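Local coordinates for protein cyclic UMP-AMP synthase (Rhodothermus marinus SG0.5JP17-172, PDB 6E0K) that joins UTP and ATP into the cyclic dinucleotide 3',3'-cUAMP, the second messenger of a CBASS antiphage defence system, using magnesium, at residues 68-73 against 86-91; 98-103 against 112-117; 154-157 against 162-165. One frame throughout, in Å; residues are numbered along the deposited sequence.

Read from the N terminus, the three contacts follow one another in series, each closing its own short loop before the next opens. Contact 1 brings the loop ahead of helix 92-107 back to the corner leading into strand 71-73, closing a segment that contains helix 77-82. Contact 2 then sets helix 92-107 against strand 112-114, the two being separated by a short connection. Contact 3 is a beta hairpin, with four residues between its segments. Neighbouring residues tie them together: Tyr90 of contact 1 bonds to Asp98 of contact 2, Met72 packs on Thr154 and Trp163 of contact 3, and Lys117 meets Phe155 and Val157. All three reach the same mixed sheet.

Contact 1 of 3, residues 68-73 against 86-91; sequences NSVFMN and VKSDYT
Val70 and Ser88 make most of this contact, with Tyr90 adding a smaller share; it is a small one of about 112 Å² in which no hydrogen bond passes between the two segments. The apolar part is a single branch against a short polar side chain. CG1 of Val70, turned anti to its own carbonyl carbon (chi1 -59°), lies alongside the Ser88 side chain, 3.5 Å from Ser88 CB and 3.4 Å from Ser88 OG. The valine's other branch, CG2, lies 4.0 Å from Ser88 OG and farther, 4.5 Å, from the backbone oxygen of Tyr90.

The polar part stays within 86-91. Ser88 OG donates to Tyr90 O over 2.7 Å, reaching the carbonyl from slightly outside its plane, a 16° tilt. With OG anti to the Ser88 backbone N (chi1 169°), the hydroxyl is directed along its own segment to that oxygen, and the hydroxymethyl group as a whole meets the valine. The hydroxyl of Tyr90 bonds to Asp98 on the next helix.

Around this pair, the chain turns a corner at Ser69 and Val70 and enters strand 71-73, which runs parallel to strand 127-138; Val70 also touches Ile134 of that strand. Segment 86-91, for its part, leads directly into helix 92-107, with Thr91 as its N-cap: Thr91 OG1 accepts from the backbone N of Asp94.

Contact 2 of 3, residues 98-103 against 112-117; sequences DVERAL and VRRGRK
Glu100 and Arg114 meet in a side-on salt bridge, two nitrogens of the guanidinium each serving one carboxylate oxygen. The two bonds are unlike. Arg114 NH1 reaches Glu100 OE1 over 2.9 Å with an angle of 163° at the hydrogen, OE1 lying in the guanidinium plane and offering its syn lone pair. Arg114 NE lies 2.8 Å from Glu100 OE2, but this bond is more bent, at 136°, and meets the oxygen from above the carboxylate plane. The planes of the two groups are 26° apart, so the grip is twisted, although both oxygens are engaged. Extended chains deliver the charges: Glu100 runs straight from the helix and meets the arginine chain, itself extended from CG to NE, at about a right angle.

A water also links the two segments, donating to Glu100 OE2 over 2.7 Å and, weakly, to Val112 O. About a helical turn on from Glu100, Val112 CG2 touches Leu103 CB at 4.0 Å and also comes close to the carbonyl oxygen of Leu103.

Further out, Arg114 touches Tyr96 of the same helix and Leu119 of strand 119-122, while Leu103 packs on Leu119, Val121 and helix 18-32. Asp98 and Arg101, three residues apart on the same helix, make a separate salt bridge, with Tyr34 as a further partner of both. Segment 112-117 continues to Arg116 and Lys117, which bind UTP.

Chemically, an exposed arginine is tied by two bonds to a partly exposed glutamate, with one carboxylate oxygen also hydrated; such pairing would be expected to favour the ionised form of both groups.

Contact 3 of 3, residues 154-157 against 162-165; sequences TFYV and RWVV
Phe155 and Val164 form the close-packed face of this antiparallel ladder: the CB of Val164 sits over one face of the phenylalanine ring, 3.6 Å from Phe155 CZ, in a CH-pi contact. Val157 joins the same face, its CG2 3.9 Å from Val164 CG2, as does Arg162, salt-bridged to Glu160. Between the strands, Val164 N reaches Phe155 O over 3.0 Å at 172°. Val164 O, held by Phe155 N in the carbonyl plane, takes a second donor from the other face: Thr154 OG1, anti to the Thr154 backbone N (chi1 -170°), is directed to that oxygen, 2.6 Å away and above the carbonyl plane.

On that other face the solvent side is limited to exposed Trp163 and partly exposed Tyr156. Even there the indole lies close against the opposite strand, with Trp163 CE3 3.4 Å from Phe155 C. Tyr156 CB lies over the six-membered ring; the side chains cross at about a right angle, the tyrosine ring turned 52° from the five-membered ring of Trp163. The hydroxyl of Tyr156 bonds to Asp161.

These pairs make up a beta hairpin at the edge of the mixed sheet of a nucleotidyltransferase fold, next to Asn166, which binds UTP, and Glu265, which binds ATP.

Contact 1 of 3, residues 68-73 against 86-91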
loop_
_atom_site.group_PDB
_atom_site.type_symbol
_atom_site.label_atom_id
_atom_site.label_comp_id
_atom_site.label_asym_id
_atom_site.label_seq_id
_atom_site.Cartn_x
_atom_site.Cartn_y
_atom_site.Cartn_z
ATOM N N ASN A 68 13.594 11.682 -9.537
ATOM C CA ASN A 68 12.742 12.230 -10.588
ATOM C C ASN A 68 13.499 12.968 -11.678
ATOM O O ASN A 68 12.866 13.468 -12.615
ATOM C CB ASN A 68 11.698 13.173 -9.981
ATOM C CG ASN A 68 10.656 12.434 -9.191
ATOM O OD1 ASN A 68 10.098 11.453 -9.677
ATOM N ND2 ASN A 68 10.383 12.892 -7.971
ATOM N N SER A 69 14.822 13.048 -11.596
ATOM C CA SER A 69 15.562 13.748 -12.638
ATOM C C SER A 69 15.686 12.912 -13.898
ATOM O O SER A 69 15.994 13.445 -14.968
ATOM C CB SER A 69 16.943 14.127 -12.116
ATOM O OG SER A 69 17.656 12.957 -11.746
ATOM N N VAL A 70 15.471 11.611 -13.788
ATOM C CA VAL A 70 15.454 10.705 -14.922
ATOM C C VAL A 70 14.288 9.759 -14.694
ATOM O O VAL A 70 13.722 9.694 -13.599
ATOM C CB VAL A 70 16.774 9.931 -15.066
ATOM C CG1 VAL A 70 17.946 10.905 -15.240
ATOM C CG2 VAL A 70 17.003 9.059 -13.862
ATOM N N PHE A 71 13.918 9.030 -15.743
ATOM C CA PHE A 71 12.785 8.123 -15.635
ATOM C C PHE A 71 13.006 6.878 -16.475
ATOM O O PHE A 71 13.505 6.947 -17.599
ATOM C CB PHE A 71 11.464 8.789 -16.043
ATOM C CG PHE A 71 11.508 9.457 -17.373
ATOM C CD1 PHE A 71 11.137 8.779 -18.527
ATOM C CD2 PHE A 71 11.931 10.777 -17.473
ATOM C CE1 PHE A 71 11.195 9.406 -19.759
ATOM C CE2 PHE A 71 11.989 11.405 -18.706
ATOM C CZ PHE A 71 11.618 10.720 -19.849
ATOM N N MET A 72 12.611 5.742 -15.920
ATOM C CA MET A 72 12.467 4.530 -16.699
ATOM C C MET A 72 11.078 4.533 -17.329
ATOM O O MET A 72 10.215 5.337 -16.971
ATOM C CB MET A 72 12.761 3.328 -15.801
ATOM C CG MET A 72 14.154 3.528 -15.138
ATOM S SD MET A 72 14.773 2.136 -14.190
ATOM C CE MET A 72 14.464 0.791 -15.330
ATOM N N ASN A 73 10.867 3.671 -18.312
ATOM C CA ASN A 73 9.663 3.817 -19.124
ATOM C C ASN A 73 9.490 2.590 -20.000
ATOM O O ASN A 73 10.344 1.701 -20.039
ATOM C CB ASN A 73 9.749 5.073 -19.983
ATOM C CG ASN A 73 10.975 5.063 -20.858
ATOM O OD1 ASN A 73 11.005 4.357 -21.853
ATOM N ND2 ASN A 73 12.009 5.808 -20.464
ATOM N N VAL A 86 17.216 11.203 -24.249
ATOM C CA VAL A 86 18.541 10.594 -24.275
ATOM C C VAL A 86 18.676 9.690 -23.060
ATOM O O VAL A 86 17.900 9.764 -22.108
ATOM C CB VAL A 86 19.680 11.635 -24.290
ATOM C CG1 VAL A 86 19.501 12.619 -25.428
ATOM C CG2 VAL A 86 19.759 12.361 -22.929
ATOM N N LYS A 87 19.708 8.851 -23.092
ATOM C CA LYS A 87 19.972 7.922 -22.004
ATOM C C LYS A 87 20.550 8.652 -20.793
ATOM O O LYS A 87 21.480 9.450 -20.928
ATOM C CB LYS A 87 20.954 6.853 -22.480
ATOM C CG LYS A 87 21.326 5.820 -21.444
ATOM C CD LYS A 87 22.527 5.031 -21.932
ATOM C CE LYS A 87 23.316 4.468 -20.768
ATOM N NZ LYS A 87 24.490 3.701 -21.246
ATOM N N SER A 88 20.028 8.337 -19.610
ATOM C CA SER A 88 20.662 8.758 -18.369
ATOM C C SER A 88 21.907 7.926 -18.134
ATOM O O SER A 88 21.846 6.693 -18.178
ATOM C CB SER A 88 19.715 8.575 -17.187
ATOM O OG SER A 88 20.413 8.750 -15.951
ATOM N N ASP A 89 23.028 8.588 -17.855
ATOM C CA ASP A 89 24.213 7.826 -17.490
ATOM C C ASP A 89 24.215 7.454 -16.017
ATOM O O ASP A 89 25.049 6.650 -15.599
ATOM C CB ASP A 89 25.483 8.600 -17.851
ATOM C CG ASP A 89 25.597 9.933 -17.134
ATOM O OD1 ASP A 89 24.722 10.277 -16.311
ATOM O OD2 ASP A 89 26.581 10.653 -17.408
ATOM N N TYR A 90 23.271 7.991 -15.253
ATOM C CA TYR A 90 23.112 7.714 -13.836
ATOM C C TYR A 90 22.043 6.640 -13.703
ATOM O O TYR A 90 20.901 6.834 -14.145
ATOM C CB TYR A 90 22.709 9.001 -13.125
ATOM C CG TYR A 90 22.651 8.995 -11.618
ATOM C CD1 TYR A 90 23.796 8.865 -10.853
ATOM C CD2 TYR A 90 21.440 9.202 -10.970
ATOM C CE1 TYR A 90 23.732 8.931 -9.464
ATOM C CE2 TYR A 90 21.365 9.257 -9.600
ATOM C CZ TYR A 90 22.503 9.118 -8.857
ATOM O OH TYR A 90 22.436 9.191 -7.477
ATOM N N THR A 91 22.414 5.507 -13.131
ATOM C CA THR A 91 21.543 4.339 -13.121
ATOM C C THR A 91 20.823 4.194 -11.786
ATOM O O THR A 91 21.170 4.824 -10.792
ATOM C CB THR A 91 22.346 3.067 -13.372
ATOM O OG1 THR A 91 23.259 2.877 -12.289
ATOM C CG2 THR A 91 23.137 3.165 -14.679
#

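Contact 2 of 3, residues 98-103 against 112-117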
loop_
_atom_site.group_PDB
_atom_site.type_symbol
_atom_site.label_atom_id
_atom_site.label_comp_id
_atom_site.label_asym_id
_atom_site.label_seq_id
_atom_site.Cartn_x
_atom_site.Cartn_y
_atom_site.Cartn_z
ATOM N N ASP A 98 24.081 5.897 -3.760
ATOM C CA ASP A 98 24.083 7.227 -3.154
ATOM C C ASP A 98 23.117 7.305 -1.978
ATOM O O ASP A 98 23.445 7.896 -0.940
ATOM C CB ASP A 98 23.730 8.291 -4.192
ATOM C CG ASP A 98 24.915 8.674 -5.056
ATOM O OD1 ASP A 98 26.056 8.720 -4.539
ATOM O OD2 ASP A 98 24.701 8.934 -6.265
ATOM N N VAL A 99 21.907 6.751 -2.132
ATOM C CA VAL A 99 20.950 6.768 -1.026
ATOM C C VAL A 99 21.513 6.013 0.171
ATOM O O VAL A 99 21.441 6.487 1.311
ATOM C CB VAL A 99 19.594 6.188 -1.463
ATOM C CG1 VAL A 99 18.658 6.108 -0.265
ATOM C CG2 VAL A 99 18.956 7.043 -2.552
ATOM N N GLU A 100 22.089 4.826 -0.073
ATOM C CA GLU A 100 22.683 4.055 1.020
ATOM C C GLU A 100 23.778 4.849 1.727
ATOM O O GLU A 100 23.835 4.871 2.965
ATOM C CB GLU A 100 23.223 2.726 0.488
ATOM C CG GLU A 100 23.752 1.768 1.554
ATOM C CD GLU A 100 24.331 0.504 0.936
ATOM O OE1 GLU A 100 25.000 0.606 -0.116
ATOM O OE2 GLU A 100 24.111 -0.592 1.491
ATOM N N ARG A 101 24.639 5.527 0.962
ATOM C CA ARG A 101 25.697 6.330 1.570
ATOM C C ARG A 101 25.117 7.473 2.393
ATOM O O ARG A 101 25.584 7.744 3.503
ATOM C CB ARG A 101 26.631 6.878 0.491
ATOM C CG ARG A 101 27.745 5.926 0.103
ATOM C CD ARG A 101 28.798 6.631 -0.737
ATOM N NE ARG A 101 28.302 6.911 -2.080
ATOM C CZ ARG A 101 28.274 6.011 -3.057
ATOM N NH1 ARG A 101 28.710 4.779 -2.827
ATOM N NH2 ARG A 101 27.806 6.334 -4.255
ATOM N N ALA A 102 24.096 8.146 1.866
ATOM C CA ALA A 102 23.475 9.254 2.584
ATOM C C ALA A 102 22.892 8.791 3.910
ATOM O O ALA A 102 23.069 9.443 4.947
ATOM C CB ALA A 102 22.382 9.877 1.717
ATOM N N LEU A 103 22.183 7.668 3.897
ATOM C CA LEU A 103 21.580 7.181 5.134
ATOM C C LEU A 103 22.645 6.715 6.120
ATOM O O LEU A 103 22.552 6.990 7.318
ATOM C CB LEU A 103 20.603 6.052 4.821
ATOM C CG LEU A 103 19.429 6.491 3.945
ATOM C CD1 LEU A 103 18.636 5.267 3.485
ATOM C CD2 LEU A 103 18.549 7.472 4.704
ATOM N N VAL A 112 21.737 0.935 9.316
ATOM C CA VAL A 112 21.312 0.846 7.921
ATOM C C VAL A 112 21.720 -0.514 7.367
ATOM O O VAL A 112 22.888 -0.905 7.475
ATOM C CB VAL A 112 21.918 1.974 7.067
ATOM C CG1 VAL A 112 21.451 1.846 5.619
ATOM C CG2 VAL A 112 21.553 3.346 7.630
ATOM N N ARG A 113 20.766 -1.237 6.779
ATOM C CA ARG A 113 21.066 -2.552 6.224
ATOM C C ARG A 113 20.216 -2.782 4.983
ATOM O O ARG A 113 19.112 -2.255 4.866
ATOM C CB ARG A 113 20.828 -3.662 7.258
ATOM C CG ARG A 113 19.369 -3.831 7.688
ATOM C CD ARG A 113 19.232 -4.699 8.937
ATOM N NE ARG A 113 17.829 -4.872 9.308
ATOM C CZ ARG A 113 17.166 -4.055 10.119
ATOM N NH1 ARG A 113 17.775 -3.006 10.652
ATOM N NH2 ARG A 113 15.894 -4.288 10.400
ATOM N N ARG A 114 20.737 -3.590 4.060
ATOM C CA ARG A 114 20.045 -3.901 2.818
ATOM C C ARG A 114 19.078 -5.060 3.011
ATOM O O ARG A 114 19.456 -6.110 3.538
ATOM C CB ARG A 114 21.040 -4.267 1.720
ATOM C CG ARG A 114 21.887 -3.129 1.238
ATOM C CD ARG A 114 22.699 -3.593 0.047
ATOM N NE ARG A 114 23.630 -2.571 -0.407
ATOM C CZ ARG A 114 24.634 -2.809 -1.240
ATOM N NH1 ARG A 114 25.436 -1.822 -1.611
ATOM N NH2 ARG A 114 24.837 -4.039 -1.695
ATOM N N GLY A 115 17.836 -4.870 2.567
ATOM C CA GLY A 115 16.885 -5.952 2.457
ATOM C C GLY A 115 16.755 -6.432 1.019
ATOM O O GLY A 115 17.423 -5.949 0.108
ATOM N N ARG A 116 15.865 -7.413 0.837
ATOM C CA ARG A 116 15.616 -7.966 -0.493
ATOM C C ARG A 116 15.177 -6.885 -1.474
ATOM O O ARG A 116 15.661 -6.823 -2.612
ATOM C CB ARG A 116 14.553 -9.063 -0.409
ATOM C CG ARG A 116 14.930 -10.237 0.472
ATOM C CD ARG A 116 16.122 -10.978 -0.097
ATOM N NE ARG A 116 16.493 -12.133 0.714
ATOM C CZ ARG A 116 17.536 -12.915 0.459
ATOM N NH1 ARG A 116 18.311 -12.660 -0.588
ATOM N NH2 ARG A 116 17.809 -13.946 1.248
ATOM N N LYS A 117 14.249 -6.028 -1.056
ATOM C CA LYS A 117 13.680 -5.025 -1.938
ATOM C C LYS A 117 13.818 -3.617 -1.394
ATOM O O LYS A 117 13.456 -2.661 -2.091
ATOM C CB LYS A 117 12.194 -5.316 -2.200
ATOM C CG LYS A 117 11.906 -6.618 -2.943
ATOM C CD LYS A 117 10.403 -6.839 -3.064
ATOM C CE LYS A 117 10.067 -7.899 -4.098
ATOM N NZ LYS A 117 10.778 -9.177 -3.841
HETATM O O HOH W 1 23.700 -1.026 4.080
#

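Contact 3 of 3, residues 154-157 against 162-165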
loop_
_atom_site.group_PDB
_atom_site.type_symbol
_atom_site.label_atom_id
_atom_site.label_comp_id
_atom_site.label_asym_id
_atom_site.label_seq_id
_atom_site.Cartn_x
_atom_site.Cartn_y
_atom_site.Cartn_z
ATOM N N THR A 154 9.853 2.590 -10.160
ATOM C CA THR A 154 10.355 1.249 -10.398
ATOM C C THR A 154 11.678 1.043 -9.673
ATOM O O THR A 154 12.420 1.995 -9.403
ATOM C CB THR A 154 10.506 0.974 -11.910
ATOM O OG1 THR A 154 10.784 -0.417 -12.133
ATOM C CG2 THR A 154 11.621 1.806 -12.499
ATOM N N PHE A 155 11.960 -0.219 -9.359
ATOM C CA PHE A 155 13.211 -0.588 -8.717
ATOM C C PHE A 155 13.579 -1.991 -9.174
ATOM O O PHE A 155 12.732 -2.752 -9.643
ATOM C CB PHE A 155 13.113 -0.515 -7.182
ATOM C CG PHE A 155 11.938 -1.266 -6.605
ATOM C CD1 PHE A 155 10.699 -0.654 -6.489
ATOM C CD2 PHE A 155 12.073 -2.583 -6.186
ATOM C CE1 PHE A 155 9.607 -1.340 -5.968
ATOM C CE2 PHE A 155 10.991 -3.268 -5.656
ATOM C CZ PHE A 155 9.753 -2.643 -5.550
ATOM N N TYR A 156 14.863 -2.308 -9.063
ATOM C CA TYR A 156 15.396 -3.603 -9.463
ATOM C C TYR A 156 15.521 -4.489 -8.231
ATOM O O TYR A 156 15.768 -4.005 -7.123
ATOM C CB TYR A 156 16.756 -3.431 -10.149
ATOM C CG TYR A 156 17.322 -4.657 -10.824
ATOM C CD1 TYR A 156 16.700 -5.224 -11.937
ATOM C CD2 TYR A 156 18.515 -5.230 -10.388
ATOM C CE1 TYR A 156 17.240 -6.336 -12.575
ATOM C CE2 TYR A 156 19.057 -6.330 -11.015
ATOM C CZ TYR A 156 18.417 -6.891 -12.107
ATOM O OH TYR A 156 18.968 -7.990 -12.737
ATOM N N VAL A 157 15.294 -5.785 -8.426
ATOM C CA VAL A 157 15.477 -6.773 -7.368
ATOM C C VAL A 157 16.648 -7.656 -7.783
ATOM O O VAL A 157 16.492 -8.538 -8.646
ATOM C CB VAL A 157 14.193 -7.586 -7.125
ATOM C CG1 VAL A 157 14.364 -8.503 -5.921
ATOM C CG2 VAL A 157 13.009 -6.670 -6.928
ATOM N N ARG A 162 14.766 -8.883 -11.815
ATOM C CA ARG A 162 13.528 -8.360 -12.365
ATOM C C ARG A 162 13.287 -6.958 -11.843
ATOM O O ARG A 162 13.801 -6.563 -10.791
ATOM C CB ARG A 162 12.324 -9.247 -12.040
ATOM C CG ARG A 162 11.751 -9.042 -10.668
ATOM C CD ARG A 162 10.623 -10.040 -10.414
ATOM N NE ARG A 162 10.381 -10.224 -8.988
ATOM C CZ ARG A 162 9.364 -9.686 -8.323
ATOM N NH1 ARG A 162 9.231 -9.910 -7.023
ATOM N NH2 ARG A 162 8.476 -8.934 -8.959
ATOM N N TRP A 163 12.496 -6.216 -12.610
ATOM C CA TRP A 163 12.055 -4.880 -12.245
ATOM C C TRP A 163 10.627 -4.932 -11.737
ATOM O O TRP A 163 9.786 -5.660 -12.279
ATOM C CB TRP A 163 12.126 -3.929 -13.440
ATOM C CG TRP A 163 13.526 -3.651 -13.904
ATOM C CD1 TRP A 163 14.241 -4.346 -14.844
ATOM C CD2 TRP A 163 14.384 -2.600 -13.442
ATOM N NE1 TRP A 163 15.492 -3.784 -14.995
ATOM C CE2 TRP A 163 15.604 -2.717 -14.140
ATOM C CE3 TRP A 163 14.235 -1.572 -12.505
ATOM C CZ2 TRP A 163 16.669 -1.834 -13.941
ATOM C CZ3 TRP A 163 15.298 -0.713 -12.285
ATOM C CH2 TRP A 163 16.503 -0.848 -13.006
ATOM N N VAL A 164 10.354 -4.139 -10.709
ATOM C CA VAL A 164 9.021 -3.977 -10.157
ATOM C C VAL A 164 8.564 -2.562 -10.459
ATOM O O VAL A 164 9.337 -1.612 -10.294
ATOM C CB VAL A 164 9.008 -4.232 -8.637
ATOM C CG1 VAL A 164 7.602 -4.029 -8.077
ATOM C CG2 VAL A 164 9.524 -5.632 -8.327
ATOM N N VAL A 165 7.316 -2.418 -10.900
ATOM C CA VAL A 165 6.706 -1.108 -11.107
ATOM C C VAL A 165 5.531 -0.966 -10.154
ATOM O O VAL A 165 4.645 -1.829 -10.127
ATOM C CB VAL A 165 6.255 -0.916 -12.561
ATOM C CG1 VAL A 165 5.578 0.440 -12.718
ATOM C CG2 VAL A 165 7.454 -1.051 -13.515
#